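Local coordinates for Baccell_00875 (Bacteroides cellulosilyticus DSM 14838, PDB 5NO8), which is a polysaccharide lyase that probably cleaves the L-rhamnose to glucuronic acid linkage capping the side chains of complex arabinogalactan proteins, at residues A[158-166]-A[177-185]; A[586-597]-A[606-615]. All blocks are in the same frame, centred on the assembly; numbering follows the deposited sequence.

Interaction 1. Residues A[158-166]-A[177-185]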
loop_
_atom_site.group_PDB
_atom_site.type_symbol
_atom_site.label_atom_id
_atom_site.label_comp_id
_atom_site.label_asym_id
_atom_site.label_seq_id
_atom_site.Cartn_x
_atom_site.Cartn_y
_atom_site.Cartn_z
ATOM N N CYS A 158 11.888 12.478 6.421
ATOM C CA CYS A 158 10.544 11.932 6.159
ATOM C C CYS A 158 9.548 12.386 7.203
ATOM O O CYS A 158 8.517 12.941 6.880
ATOM C CB CYS A 158 10.561 10.425 6.123
ATOM S SG CYS A 158 11.335 9.805 4.651
ATOM N N ILE A 159 9.906 12.185 8.465
ATOM C CA ILE A 159 9.043 12.507 9.579
ATOM C C ILE A 159 8.628 13.982 9.599
ATOM O O ILE A 159 7.473 14.312 9.879
ATOM C CB ILE A 159 9.752 12.045 10.889
ATOM C CG1 ILE A 159 9.655 10.514 11.006
ATOM C CG2 ILE A 159 9.262 12.759 12.126
ATOM C CD1 ILE A 159 8.285 9.955 11.277
ATOM N N ASN A 160 9.569 14.868 9.281
ATOM C CA ASN A 160 9.322 16.296 9.396
ATOM C C ASN A 160 8.905 16.981 8.102
ATOM O O ASN A 160 8.276 18.031 8.164
ATOM C CB ASN A 160 10.580 16.962 9.958
ATOM C CG ASN A 160 10.823 16.558 11.398
ATOM O OD1 ASN A 160 10.057 16.920 12.295
ATOM N ND2 ASN A 160 11.868 15.789 11.622
ATOM N N SER A 161 9.296 16.408 6.970
ATOM C CA SER A 161 9.336 17.149 5.695
ATOM C C SER A 161 8.905 16.400 4.435
ATOM O O SER A 161 9.181 16.884 3.336
ATOM C CB SER A 161 10.780 17.635 5.462
ATOM O OG SER A 161 11.239 18.336 6.608
ATOM N N ARG A 162 8.276 15.236 4.586
ATOM C CA ARG A 162 7.720 14.481 3.451
ATOM C C ARG A 162 6.309 14.060 3.794
ATOM O O ARG A 162 5.897 14.116 4.951
ATOM C CB ARG A 162 8.569 13.264 3.089
ATOM C CG ARG A 162 10.013 13.568 2.694
ATOM C CD ARG A 162 10.061 14.350 1.384
ATOM N NE ARG A 162 11.419 14.554 0.910
ATOM C CZ ARG A 162 12.243 15.511 1.354
ATOM N NH1 ARG A 162 11.860 16.365 2.288
ATOM N NH2 ARG A 162 13.473 15.595 0.864
ATOM N N ALA A 163 5.562 13.642 2.783
ATOM C CA ALA A 163 4.138 13.326 2.988
ATOM C C ALA A 163 3.751 11.991 2.366
ATOM O O ALA A 163 4.140 11.692 1.243
ATOM C CB ALA A 163 3.278 14.429 2.413
ATOM N N HIS A 164 2.958 11.223 3.111
ATOM C CA HIS A 164 2.232 10.077 2.550
ATOM C C HIS A 164 1.044 10.639 1.763
ATOM O O HIS A 164 0.152 11.279 2.333
ATOM C CB HIS A 164 1.749 9.166 3.662
ATOM C CG HIS A 164 2.858 8.533 4.439
ATOM N ND1 HIS A 164 3.893 7.861 3.829
ATOM C CD2 HIS A 164 3.072 8.433 5.774
ATOM C CE1 HIS A 164 4.696 7.372 4.760
ATOM N NE2 HIS A 164 4.229 7.717 5.945
ATOM N N THR A 165 1.045 10.405 0.457
ATOM C CA THR A 165 0.070 11.019 -0.425
ATOM C C THR A 165 -1.055 10.027 -0.734
ATOM O O THR A 165 -0.844 9.059 -1.435
ATOM C CB THR A 165 0.816 11.505 -1.674
ATOM O OG1 THR A 165 1.880 12.380 -1.238
ATOM C CG2 THR A 165 -0.070 12.275 -2.548
ATOM N N HIS A 166 -2.225 10.270 -0.181
ATOM C CA HIS A 166 -3.358 9.348 -0.304
ATOM C C HIS A 166 -4.222 9.866 -1.431
ATOM O O HIS A 166 -4.956 10.846 -1.261
ATOM C CB HIS A 166 -4.090 9.290 1.011
ATOM C CG HIS A 166 -3.228 8.752 2.109
ATOM N ND1 HIS A 166 -2.671 7.490 2.049
ATOM C CD2 HIS A 166 -2.743 9.332 3.242
ATOM C CE1 HIS A 166 -1.900 7.311 3.115
ATOM N NE2 HIS A 166 -1.944 8.401 3.864
ATOM N N ASN A 177 -5.194 13.422 0.003
ATOM C CA ASN A 177 -4.941 13.750 1.387
ATOM C C ASN A 177 -3.476 13.458 1.641
ATOM O O ASN A 177 -3.077 12.308 1.649
ATOM C CB ASN A 177 -5.839 12.921 2.282
ATOM C CG ASN A 177 -5.689 13.268 3.745
ATOM O OD1 ASN A 177 -5.156 14.339 4.088
ATOM N ND2 ASN A 177 -6.122 12.368 4.617
ATOM N N ALA A 178 -2.660 14.512 1.785
ATOM C CA ALA A 178 -1.249 14.378 1.995
ATOM C C ALA A 178 -0.917 14.563 3.464
ATOM O O ALA A 178 -1.037 15.649 4.009
ATOM C CB ALA A 178 -0.509 15.367 1.129
ATOM N N ILE A 179 -0.537 13.459 4.107
ATOM C CA ILE A 179 -0.286 13.430 5.544
ATOM C C ILE A 179 1.211 13.445 5.785
ATOM O O ILE A 179 1.928 12.570 5.329
ATOM C CB ILE A 179 -0.931 12.186 6.181
ATOM C CG1 ILE A 179 -2.451 12.181 5.973
ATOM C CG2 ILE A 179 -0.587 12.086 7.656
ATOM C CD1 ILE A 179 -3.201 13.340 6.580
ATOM N N ARG A 180 1.700 14.469 6.465
ATOM C CA ARG A 180 3.106 14.526 6.829
ATOM C C ARG A 180 3.481 13.241 7.547
ATOM O O ARG A 180 2.731 12.762 8.403
ATOM C CB ARG A 180 3.394 15.733 7.725
ATOM C CG ARG A 180 4.878 16.047 7.894
ATOM C CD ARG A 180 5.048 17.011 9.059
ATOM N NE ARG A 180 4.195 18.191 8.928
ATOM C CZ ARG A 180 4.554 19.391 8.472
ATOM N NH1 ARG A 180 5.797 19.664 8.108
ATOM N NH2 ARG A 180 3.641 20.341 8.391
ATOM N N MET A 181 4.610 12.660 7.179
ATOM C CA MET A 181 4.902 11.275 7.580
ATOM C C MET A 181 5.035 11.103 9.103
ATOM O O MET A 181 4.640 10.062 9.656
ATOM C CB MET A 181 6.104 10.706 6.831
ATOM C CG MET A 181 5.918 10.644 5.313
ATOM S SD MET A 181 7.277 9.811 4.521
ATOM C CE MET A 181 6.820 9.922 2.789
ATOM N N GLY A 182 5.513 12.136 9.785
ATOM C CA GLY A 182 5.556 12.134 11.259
ATOM C C GLY A 182 4.245 12.432 11.943
ATOM O O GLY A 182 4.199 12.509 13.158
ATOM N N ASP A 183 3.191 12.665 11.166
ATOM C CA ASP A 183 1.866 13.014 11.654
ATOM C C ASP A 183 1.729 14.409 12.245
ATOM O O ASP A 183 0.669 14.736 12.757
ATOM C CB ASP A 183 1.306 11.966 12.636
ATOM C CG ASP A 183 -0.213 12.042 12.771
ATOM O OD1 ASP A 183 -0.897 12.047 11.731
ATOM O OD2 ASP A 183 -0.715 12.113 13.904
ATOM N N PHE A 184 2.754 15.255 12.138
ATOM C CA PHE A 184 2.669 16.599 12.705
ATOM C C PHE A 184 1.860 17.481 11.750
ATOM O O PHE A 184 2.110 17.475 10.552
ATOM C CB PHE A 184 4.050 17.228 12.890
ATOM C CG PHE A 184 5.019 16.367 13.643
ATOM C CD1 PHE A 184 4.841 16.129 14.999
ATOM C CD2 PHE A 184 6.117 15.793 12.993
ATOM C CE1 PHE A 184 5.740 15.329 15.702
ATOM C CE2 PHE A 184 7.013 14.996 13.690
ATOM C CZ PHE A 184 6.826 14.765 15.043
ATOM N N THR A 185 0.921 18.227 12.305
ATOM C CA THR A 185 0.125 19.197 11.564
ATOM C C THR A 185 0.999 20.417 11.243
ATOM O O THR A 185 2.024 20.619 11.897
ATOM C CB THR A 185 -1.087 19.646 12.386
ATOM O OG1 THR A 185 -0.648 20.202 13.630
ATOM C CG2 THR A 185 -2.017 18.466 12.687
HETATM O O HOH W 1 4.784 7.576 8.653
#
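Met181 and His164 meet with the thioether chain crossing the imidazole at about a right angle. Along Met181, CB rests 3.3 Å from Cys158 O, and CG sits over the centre of the His164 ring, 3.5 Å from its centroid and 10° off the normal, a CH-pi contact. Extended beyond CG, the chain carries SD past His164 CE1 to Cys158 CB at 3.7 Å, while CE ends 3.6 Å from Ala163 O. One water in the ring plane bonds His164 NE2 and donates to Met181 O.

Arg180 turns back at chi3 (-52°), bringing NH1 3.0 Å from Asn160 O, nearly straight (162°) and within the guanidinium plane; its NE bonds Phe184 O, and NH2 forms a salt bridge with Asp48. A leucine in its place would probably leave Asn160 O and Phe184 O without these donors and Asp48 without its countercharge. Next to Arg180, the edge of the Phe184 ring meets Ile159, CE2 to CG2 3.5 Å.

Paired bonds of His164 with Ile179 and His166 with Asn177 define an antiparallel beta hairpin; the type I turn Arg180-Asp183 follows its second strand and lies against helix 155-161, Gly182 N bonding weakly to Ile159 O.

Interaction 2. Residues A[586-597]-A[606-615]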
loop_
_atom_site.group_PDB
_atom_site.type_symbol
_atom_site.label_atom_id
_atom_site.label_comp_id
_atom_site.label_asym_id
_atom_site.label_seq_id
_atom_site.Cartn_x
_atom_site.Cartn_y
_atom_site.Cartn_z
ATOM N N HIS A 586 -8.615 -2.129 -2.553
ATOM C CA HIS A 586 -7.190 -1.999 -2.821
ATOM C C HIS A 586 -6.483 -1.059 -1.849
ATOM O O HIS A 586 -5.260 -1.191 -1.644
ATOM C CB HIS A 586 -6.963 -1.469 -4.242
ATOM C CG HIS A 586 -7.241 -2.471 -5.310
ATOM N ND1 HIS A 586 -8.375 -2.429 -6.092
ATOM C CD2 HIS A 586 -6.539 -3.541 -5.724
ATOM C CE1 HIS A 586 -8.348 -3.430 -6.959
ATOM N NE2 HIS A 586 -7.247 -4.122 -6.754
ATOM N N LEU A 587 -7.222 -0.080 -1.336
ATOM C CA LEU A 587 -6.657 1.075 -0.629
ATOM C C LEU A 587 -7.080 1.253 0.803
ATOM O O LEU A 587 -6.362 1.909 1.556
ATOM C CB LEU A 587 -7.022 2.382 -1.353
ATOM C CG LEU A 587 -6.747 2.459 -2.839
ATOM C CD1 LEU A 587 -7.279 3.765 -3.420
ATOM C CD2 LEU A 587 -5.275 2.296 -3.105
ATOM N N ASN A 588 -8.228 0.708 1.205
ATOM C CA ASN A 588 -8.842 1.110 2.465
ATOM C C ASN A 588 -8.067 0.510 3.642
ATOM O O ASN A 588 -8.043 -0.694 3.832
ATOM C CB ASN A 588 -10.316 0.708 2.528
ATOM C CG ASN A 588 -11.043 1.417 3.636
ATOM O OD1 ASN A 588 -11.512 2.571 3.492
ATOM N ND2 ASN A 588 -11.141 0.762 4.743
ATOM N N GLU A 589 -7.397 1.371 4.392
ATOM C CA GLU A 589 -6.477 0.949 5.446
ATOM C C GLU A 589 -5.331 0.068 4.935
ATOM O O GLU A 589 -4.844 -0.798 5.635
ATOM C CB GLU A 589 -7.224 0.303 6.610
ATOM C CG GLU A 589 -8.279 1.191 7.236
ATOM C CD GLU A 589 -8.552 0.794 8.688
ATOM O OE1 GLU A 589 -9.459 -0.049 8.875
ATOM O OE2 GLU A 589 -7.847 1.307 9.611
ATOM N N VAL A 590 -4.883 0.322 3.714
ATOM C CA VAL A 590 -3.796 -0.412 3.101
ATOM C C VAL A 590 -2.598 0.516 2.947
ATOM O O VAL A 590 -2.616 1.487 2.190
ATOM C CB VAL A 590 -4.212 -0.950 1.721
ATOM C CG1 VAL A 590 -3.060 -1.658 1.027
ATOM C CG2 VAL A 590 -5.422 -1.900 1.846
ATOM N N ALA A 591 -1.504 0.160 3.598
ATOM C CA ALA A 591 -0.334 1.011 3.586
ATOM C C ALA A 591 0.240 1.274 2.195
ATOM O O ALA A 591 0.369 0.360 1.357
ATOM C CB ALA A 591 0.733 0.395 4.455
ATOM N N ILE A 592 0.683 2.515 2.001
ATOM C CA ILE A 592 1.428 2.868 0.828
ATOM C C ILE A 592 2.707 2.043 0.790
ATOM O O ILE A 592 3.500 2.067 1.724
ATOM C CB ILE A 592 1.818 4.351 0.806
ATOM C CG1 ILE A 592 0.574 5.250 0.722
ATOM C CG2 ILE A 592 2.762 4.624 -0.379
ATOM C CD1 ILE A 592 0.864 6.689 1.092
ATOM N N ARG A 593 2.846 1.280 -0.282
ATOM C CA ARG A 593 4.045 0.524 -0.628
ATOM C C ARG A 593 4.138 0.598 -2.147
ATOM O O ARG A 593 3.115 0.641 -2.840
ATOM C CB ARG A 593 3.952 -0.925 -0.143
ATOM C CG ARG A 593 3.671 -1.052 1.350
ATOM C CD ARG A 593 3.641 -2.497 1.880
ATOM N NE ARG A 593 4.848 -3.212 1.496
ATOM C CZ ARG A 593 6.037 -3.097 2.104
ATOM N NH1 ARG A 593 6.181 -2.366 3.197
ATOM N NH2 ARG A 593 7.078 -3.728 1.612
ATOM N N HIS A 594 5.340 0.670 -2.685
ATOM C CA HIS A 594 5.494 1.009 -4.108
ATOM C C HIS A 594 6.769 0.502 -4.787
ATOM O O HIS A 594 7.198 1.036 -5.809
ATOM C CB HIS A 594 5.308 2.515 -4.321
ATOM C CG HIS A 594 6.272 3.375 -3.556
ATOM N ND1 HIS A 594 7.637 3.380 -3.798
ATOM C CD2 HIS A 594 6.064 4.253 -2.555
ATOM C CE1 HIS A 594 8.214 4.235 -2.976
ATOM N NE2 HIS A 594 7.283 4.803 -2.233
ATOM N N TRP A 595 7.318 -0.599 -4.290
ATOM C CA TRP A 595 8.543 -1.177 -4.879
ATOM C C TRP A 595 8.578 -2.698 -5.060
ATOM O O TRP A 595 9.427 -3.206 -5.794
ATOM C CB TRP A 595 9.748 -0.725 -4.031
ATOM C CG TRP A 595 9.587 -1.093 -2.624
ATOM C CD1 TRP A 595 9.947 -2.268 -2.030
ATOM C CD2 TRP A 595 8.978 -0.301 -1.618
ATOM N NE1 TRP A 595 9.597 -2.243 -0.705
ATOM C CE2 TRP A 595 8.976 -1.055 -0.434
ATOM C CE3 TRP A 595 8.424 0.974 -1.604
ATOM C CZ2 TRP A 595 8.452 -0.565 0.748
ATOM C CZ3 TRP A 595 7.892 1.450 -0.439
ATOM C CH2 TRP A 595 7.900 0.679 0.722
ATOM N N ASP A 596 7.661 -3.442 -4.444
ATOM C CA ASP A 596 7.806 -4.898 -4.429
ATOM C C ASP A 596 7.528 -5.565 -5.760
ATOM O O ASP A 596 8.011 -6.672 -5.990
ATOM C CB ASP A 596 6.962 -5.517 -3.308
ATOM C CG ASP A 596 7.511 -5.189 -1.948
ATOM O OD1 ASP A 596 8.626 -5.688 -1.672
ATOM O OD2 ASP A 596 6.875 -4.413 -1.181
ATOM N N GLY A 597 6.758 -4.917 -6.635
ATOM C CA GLY A 597 6.584 -5.411 -7.991
ATOM C C GLY A 597 7.885 -5.553 -8.753
ATOM O O GLY A 597 8.017 -6.433 -9.608
ATOM N N PHE A 606 8.490 -1.199 -10.718
ATOM C CA PHE A 606 8.357 -0.275 -9.611
ATOM C C PHE A 606 6.997 0.406 -9.739
ATOM O O PHE A 606 6.430 0.478 -10.823
ATOM C CB PHE A 606 9.438 0.809 -9.631
ATOM C CG PHE A 606 10.772 0.353 -9.130
ATOM C CD1 PHE A 606 10.980 0.177 -7.783
ATOM C CD2 PHE A 606 11.823 0.105 -10.020
ATOM C CE1 PHE A 606 12.216 -0.241 -7.297
ATOM C CE2 PHE A 606 13.062 -0.299 -9.547
ATOM C CZ PHE A 606 13.256 -0.481 -8.181
ATOM N N GLY A 607 6.498 0.900 -8.628
ATOM C CA GLY A 607 5.257 1.652 -8.583
ATOM C C GLY A 607 4.291 1.120 -7.546
ATOM O O GLY A 607 4.473 0.010 -7.007
ATOM N N ASP A 608 3.243 1.893 -7.287
ATOM C CA ASP A 608 2.313 1.624 -6.175
ATOM C C ASP A 608 1.718 0.227 -6.268
ATOM O O ASP A 608 1.150 -0.121 -7.293
ATOM C CB ASP A 608 1.142 2.595 -6.158
ATOM C CG ASP A 608 1.556 4.049 -5.926
ATOM O OD1 ASP A 608 2.740 4.311 -5.683
ATOM O OD2 ASP A 608 0.666 4.905 -6.007
ATOM N N THR A 609 1.871 -0.549 -5.199
ATOM C CA THR A 609 1.329 -1.892 -5.094
ATOM C C THR A 609 0.257 -1.759 -4.025
ATOM O O THR A 609 0.556 -1.455 -2.853
ATOM C CB THR A 609 2.410 -2.880 -4.597
ATOM O OG1 THR A 609 2.991 -2.335 -3.398
ATOM C CG2 THR A 609 3.462 -3.031 -5.593
ATOM N N PHE A 610 -1.000 -1.910 -4.425
ATOM C CA PHE A 610 -2.117 -1.766 -3.523
ATOM C C PHE A 610 -3.119 -2.888 -3.779
ATOM O O PHE A 610 -3.850 -2.814 -4.759
ATOM C CB PHE A 610 -2.830 -0.453 -3.771
ATOM C CG PHE A 610 -2.194 0.753 -3.159
ATOM C CD1 PHE A 610 -2.129 0.913 -1.780
ATOM C CD2 PHE A 610 -1.818 1.829 -3.965
ATOM C CE1 PHE A 610 -1.648 2.085 -1.217
ATOM C CE2 PHE A 610 -1.304 2.983 -3.409
ATOM C CZ PHE A 610 -1.219 3.121 -2.040
ATOM N N PRO A 611 -3.184 -3.922 -2.943
ATOM C CA PRO A 611 -2.369 -4.116 -1.766
ATOM C C PRO A 611 -1.094 -4.839 -2.079
ATOM O O PRO A 611 -0.969 -5.514 -3.120
ATOM C CB PRO A 611 -3.280 -4.953 -0.865
ATOM C CG PRO A 611 -4.073 -5.772 -1.813
ATOM C CD PRO A 611 -4.189 -4.992 -3.092
ATOM N N HIS A 612 -0.101 -4.587 -1.226
ATOM C CA HIS A 612 0.999 -5.469 -1.083
ATOM C C HIS A 612 0.827 -6.128 0.272
ATOM O O HIS A 612 0.500 -5.490 1.240
ATOM C CB HIS A 612 2.317 -4.734 -1.126
ATOM C CG HIS A 612 3.481 -5.646 -1.013
ATOM N ND1 HIS A 612 4.135 -5.861 0.176
ATOM C CD2 HIS A 612 4.045 -6.484 -1.914
ATOM C CE1 HIS A 612 5.099 -6.744 -0.019
ATOM N NE2 HIS A 612 5.066 -7.128 -1.281
ATOM N N TYR A 613 1.145 -7.403 0.337
ATOM C CA TYR A 613 0.859 -8.217 1.529
ATOM C C TYR A 613 1.485 -7.727 2.838
ATOM O O TYR A 613 0.928 -7.978 3.904
ATOM C CB TYR A 613 1.241 -9.664 1.278
ATOM C CG TYR A 613 2.714 -9.910 1.293
ATOM C CD1 TYR A 613 3.349 -10.231 2.481
ATOM C CD2 TYR A 613 3.466 -9.861 0.143
ATOM C CE1 TYR A 613 4.686 -10.502 2.524
ATOM C CE2 TYR A 613 4.828 -10.119 0.181
ATOM C CZ TYR A 613 5.428 -10.412 1.392
ATOM O OH TYR A 613 6.770 -10.702 1.496
ATOM N N TRP A 614 2.632 -7.022 2.805
ATOM C CA TRP A 614 3.139 -6.496 4.088
ATOM C C TRP A 614 2.252 -5.415 4.708
ATOM O O TRP A 614 2.378 -5.115 5.897
ATOM C CB TRP A 614 4.581 -6.032 4.031
ATOM C CG TRP A 614 5.640 -7.074 3.945
ATOM C CD1 TRP A 614 6.715 -7.007 3.150
ATOM C CD2 TRP A 614 5.788 -8.303 4.702
ATOM N NE1 TRP A 614 7.519 -8.093 3.323
ATOM C CE2 TRP A 614 6.972 -8.906 4.273
ATOM C CE3 TRP A 614 5.010 -8.966 5.661
ATOM C CZ2 TRP A 614 7.418 -10.144 4.773
ATOM C CZ3 TRP A 614 5.447 -10.186 6.148
ATOM C CH2 TRP A 614 6.632 -10.748 5.723
ATOM N N SER A 615 1.295 -4.863 3.956
ATOM C CA SER A 615 0.262 -4.035 4.562
ATOM C C SER A 615 -0.445 -4.752 5.721
ATOM O O SER A 615 -0.977 -4.105 6.600
ATOM C CB SER A 615 -0.810 -3.586 3.553
ATOM O OG SER A 615 -1.567 -4.693 3.016
HETATM O O HOH W 2 -2.086 -1.499 6.029
HETATM O O HOH W 3 0.205 -1.995 -0.041
HETATM O O HOH W 4 5.679 -2.538 -2.667
HETATM O O HOH W 5 7.907 -8.369 -0.607
HETATM O O HOH W 6 6.404 -2.099 -7.215
#
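Asp596 lays its carboxylate on the imidazole of His612: the two planes are 13° apart, and OD2 stands 3.1 Å above the ring, over its centre. The near-parallel planes make this a stack; the angles from OD2 to the ring nitrogens are too poor for hydrogen bonds. The same oxygen takes Arg593 NH2 at 2.9 Å on its syn lone pair, in a salt bridge. With CG anti to the backbone N, the His612 ring is set beside Arg593, its ND1 3.0 Å from Arg593 NE and the guanidinium inclined to the imidazole. Tyr613 CD2 covers the opposite face of the His612 ring.

The guanidinium itself lies between two tryptophans: Trp614 CB is 3.7 Å above the centre of one face, and Trp595 CZ2 approaches the other. The indole of Trp614 stands almost upright to it, 85° between planes. Glu541 forms a second salt bridge, through Arg593 NH1.

Glycerol, probably from the crystallisation liquor, bonds to Arg593, Trp595 and Asp596, consistent with a polar pocket beside the loops that precede helices 596-600 and 615-629. Trp595 is the N-cap residue of the first of these helices.

Farther along, Phe610 presents one face to Leu587, whose CD2 lies over it, 3.6 Å from the ring centroid, a CH-pi contact. Ile592 runs alongside the phenyl group, pointing the same way, with CG1 3.9 Å from Phe610 CZ, and Val590 CG1 lies in the ring plane at its edge. Backbone bonds tie the other end: Arg593 O accepts from Thr609 N at a straight 171°, and His594 O from Gly607 N. One water bridges Ala591 O, Thr609 O and His612 N.

Overall arrangement
Following the chain from the N terminus, after a run of strands, helix 155-161 leads into strand 163-168 and the chain returns along strand 175-180, so interaction 1 closes a short hairpin loop at one edge of an eight-stranded antiparallel sheet. Some 400 residues later, after helix 562-576, residues 586-597 and 606-615 close a second short loop around helix 596-600. The two loops follow in series, neither nesting nor crossing. The centres of interaction 1 and interaction 2 are about 17 Å apart. They nevertheless touch: Ile592 CD1 packs 3.5 Å from His166 CE1 and 3.7 Å from His164 CB. Arg215 also joins them, bonding Thr165 O and Asp608. The beta-sheet part is thereby tied to the loops among the C-terminal helices.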